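Local coordinates for protein MFP2b (Ascaris suum, PDB 2BJR) that enhances polymerization of the major sperm protein (MSP), probably supporting the amoeboid motility of nematode sperm, at residues F255-G259 with H260-Q264. Numbering follows the deposited sequence.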
ATOM      1  N   PHE A 255     -14.904  -9.064   2.392  1.00 16.48           N
ATOM      2  CA  PHE A 255     -14.765  -8.009   3.419  1.00 16.50           C
ATOM      3  C   PHE A 255     -16.127  -7.700   4.032  1.00 18.01           C
ATOM      4  O   PHE A 255     -17.169  -7.843   3.373  1.00 19.06           O
ATOM      5  CB  PHE A 255     -14.161  -6.745   2.796  1.00 16.28           C
ATOM      6  CG  PHE A 255     -12.778  -6.963   2.173  1.00 16.83           C
ATOM      7  CD1 PHE A 255     -12.640  -7.235   0.830  1.00 17.96           C
ATOM      8  CD2 PHE A 255     -11.634  -6.838   2.929  1.00 16.33           C
ATOM      9  CE1 PHE A 255     -11.393  -7.429   0.273  1.00 16.50           C
ATOM     10  CE2 PHE A 255     -10.360  -7.049   2.377  1.00 14.57           C
ATOM     11  CZ  PHE A 255     -10.237  -7.347   1.077  1.00 16.30           C
ATOM     12  N   GLY A 256     -16.116  -7.264   5.290  1.00 18.19           N
ATOM     13  CA  GLY A 256     -17.291  -6.762   5.964  1.00 18.04           C
ATOM     14  C   GLY A 256     -17.053  -5.321   6.362  1.00 18.20           C
ATOM     15  O   GLY A 256     -16.003  -4.975   6.893  1.00 18.07           O
ATOM     16  N   TRP A 257     -18.016  -4.452   6.070  1.00 18.09           N
ATOM     17  CA  TRP A 257     -17.902  -3.051   6.388  1.00 18.50           C
ATOM     18  C   TRP A 257     -19.265  -2.412   6.201  1.00 19.00           C
ATOM     19  O   TRP A 257     -20.043  -2.882   5.370  1.00 18.34           O
ATOM     20  CB  TRP A 257     -16.898  -2.355   5.470  1.00 17.94           C
ATOM     21  CG  TRP A 257     -16.755  -0.909   5.755  1.00 20.07           C
ATOM     22  CD1 TRP A 257     -15.894  -0.331   6.619  1.00 19.93           C
ATOM     23  CD2 TRP A 257     -17.500   0.155   5.152  1.00 21.38           C
ATOM     24  NE1 TRP A 257     -16.027   1.032   6.577  1.00 21.72           N
ATOM     25  CE2 TRP A 257     -17.033   1.355   5.704  1.00 22.87           C
ATOM     26  CE3 TRP A 257     -18.509   0.207   4.186  1.00 25.40           C
ATOM     27  CZ2 TRP A 257     -17.544   2.610   5.328  1.00 24.63           C
ATOM     28  CZ3 TRP A 257     -19.034   1.458   3.821  1.00 24.93           C
ATOM     29  CH2 TRP A 257     -18.549   2.624   4.394  1.00 24.99           C
ATOM     30  N   GLY A 258     -19.525  -1.397   6.996  1.00 21.45           N
ATOM     31  CA  GLY A 258     -20.756  -0.594   6.933  1.00 23.33           C
ATOM     32  C   GLY A 258     -22.036  -1.392   7.074  1.00 24.01           C
ATOM     33  O   GLY A 258     -23.060  -1.012   6.539  1.00 25.69           O
ATOM     34  N   GLY A 259     -21.980  -2.492   7.811  1.00 24.26           N
ATOM     35  CA  GLY A 259     -23.097  -3.418   7.984  1.00 24.19           C
ATOM     36  C   GLY A 259     -23.318  -4.390   6.847  1.00 24.56           C
ATOM     37  O   GLY A 259     -24.269  -5.136   6.878  1.00 24.63           O
ATOM     38  N   HIS A 260     -22.426  -4.414   5.851  1.00 24.30           N
ATOM     39  CA  HIS A 260     -22.578  -5.290   4.696  1.00 25.23           C
ATOM     40  C   HIS A 260     -21.424  -6.286   4.531  1.00 24.82           C
ATOM     41  O   HIS A 260     -20.343  -6.083   5.064  1.00 22.21           O
ATOM     42  CB  HIS A 260     -22.631  -4.499   3.385  1.00 26.79           C
ATOM     43  CG  HIS A 260     -23.522  -3.293   3.419  1.00 32.20           C
ATOM     44  ND1 HIS A 260     -23.049  -2.015   3.184  1.00 38.43           N
ATOM     45  CD2 HIS A 260     -24.860  -3.174   3.599  1.00 36.77           C
ATOM     46  CE1 HIS A 260     -24.053  -1.159   3.269  1.00 38.98           C
ATOM     47  NE2 HIS A 260     -25.163  -1.836   3.514  1.00 37.16           N
ATOM     48  N   GLU A 261     -21.692  -7.319   3.724  1.00 23.09           N
ATOM     49  CA  GLU A 261     -20.700  -8.232   3.225  1.00 24.01           C
ATOM     50  C   GLU A 261     -20.434  -7.906   1.778  1.00 24.87           C
ATOM     51  O   GLU A 261     -21.370  -7.650   1.008  1.00 24.63           O
ATOM     52  CB  GLU A 261     -21.195  -9.643   3.326  1.00 23.85           C
ATOM     53  CG  GLU A 261     -20.222 -10.671   2.798  1.00 27.11           C
ATOM     54  CD  GLU A 261     -20.765 -12.091   2.832  1.00 29.66           C
ATOM     55  OE1 GLU A 261     -21.852 -12.316   2.288  1.00 31.67           O
ATOM     56  OE2 GLU A 261     -20.068 -12.988   3.315  1.00 33.64           O
ATOM     57  N   TYR A 262     -19.156  -7.940   1.397  1.00 23.61           N
ATOM     58  CA  TYR A 262     -18.716  -7.701   0.038  1.00 23.24           C
ATOM     59  C   TYR A 262     -17.930  -8.911  -0.402  1.00 23.73           C
ATOM     60  O   TYR A 262     -16.868  -9.201   0.170  1.00 21.17           O
ATOM     61  CB  TYR A 262     -17.834  -6.465  -0.023  1.00 22.98           C
ATOM     62  CG  TYR A 262     -18.487  -5.196   0.420  1.00 24.10           C
ATOM     63  CD1 TYR A 262     -18.536  -4.855   1.759  1.00 24.56           C
ATOM     64  CD2 TYR A 262     -19.071  -4.325  -0.502  1.00 25.01           C
ATOM     65  CE1 TYR A 262     -19.122  -3.712   2.175  1.00 24.82           C
ATOM     66  CE2 TYR A 262     -19.626  -3.143  -0.090  1.00 28.18           C
ATOM     67  CZ  TYR A 262     -19.664  -2.846   1.253  1.00 28.83           C
ATOM     68  OH  TYR A 262     -20.245  -1.673   1.683  1.00 30.20           O
ATOM     69  N   ARG A 263     -18.466  -9.638  -1.383  1.00 24.44           N
ATOM     70  CA  ARG A 263     -17.847 -10.866  -1.931  1.00 26.06           C
ATOM     71  C   ARG A 263     -17.721 -10.822  -3.453  1.00 26.35           C
ATOM     72  O   ARG A 263     -17.261 -11.767  -4.031  1.00 27.64           O
ATOM     73  CB  ARG A 263     -18.745 -12.088  -1.661  1.00 27.70           C
ATOM     74  CG  ARG A 263     -18.754 -12.699  -0.290  1.00 30.76           C
ATOM     75  CD  ARG A 263     -19.333 -14.144  -0.278  1.00 33.28           C
ATOM     76  NE  ARG A 263     -18.596 -15.069   0.598  1.00 35.73           N
ATOM     77  CZ  ARG A 263     -17.912 -16.138   0.206  1.00 37.58           C
ATOM     78  NH1 ARG A 263     -17.796 -16.511  -1.075  1.00 41.78           N
ATOM     79  NH2 ARG A 263     -17.323 -16.869   1.119  1.00 40.80           N
ATOM     80  N   GLN A 264     -18.183  -9.777  -4.112  1.00 26.75           N
ATOM     81  CA  GLN A 264     -18.016  -9.666  -5.559  1.00 27.45           C
ATOM     82  C   GLN A 264     -17.755  -8.222  -5.964  1.00 26.53           C
ATOM     83  O   GLN A 264     -18.022  -7.297  -5.195  1.00 25.61           O
ATOM     84  CB  GLN A 264     -19.270 -10.215  -6.294  1.00 29.72           C
ATOM     85  CG  GLN A 264     -20.529  -9.417  -6.079  1.00 33.58           C
ATOM     86  CD  GLN A 264     -21.803 -10.038  -6.783  1.00 40.27           C
ATOM     87  OE1 GLN A 264     -21.762 -10.424  -7.966  1.00 46.26           O
ATOM     88  NE2 GLN A 264     -22.904 -10.114  -6.048  1.00 39.89           N
TER
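Phe255 and Tyr262 pair through two backbone hydrogen bonds, Phe255 N to Tyr262 O at 3.0 Å and Tyr262 N to Phe255 O at 2.8 Å, and Trp257 and His260 do the same at the closed end. The short strand axes run at 152°, so the two form an antiparallel hairpin. Trp257 to His260 is a type I' turn, a two-residue connection in which Gly258 and Gly259 both adopt positive phi. The bond from His260 N to Trp257 O, 2.9 Å long, reaches its acceptor from 49° out of the carbonyl plane. Between the two hydrogen-bonded pairs, Gly256 and Glu261 form a non-hydrogen-bonded pair, and Gly256 CA makes a CA-H...O contact with His260 O at 3.3 Å.

Trp257, His260 and Tyr262 cluster on one face of the hairpin. With CG anti to its carbonyl carbon (chi1 -60°), Tyr262 leans obliquely toward the turn, bringing CE1 to 3.4 Å from Trp257 O. Its OH meets the indole at the edge, in plane, 3.6 Å from Trp257 CE3. The same hydroxyl accepts a hydrogen bond from His260 ND1 at 3.2 Å, which restrains the imidazole's rotation while Gly258 O sits over one of its faces.

The indole NE1 is hydrogen-bonded to Glu238, while Glu261 OE1 accepts from Gly341 N. Within the sheet, strand 260-262 pairs with strand 250-257, which pairs antiparallel on its other side with strand 238-247; Trp233 of strand 229-235 stacks on the Phe255 ring and meets Tyr262 edge-to-face, and Glu343 of strand 342-347 accepts from Gly259 N, tying the turn to a second sheet.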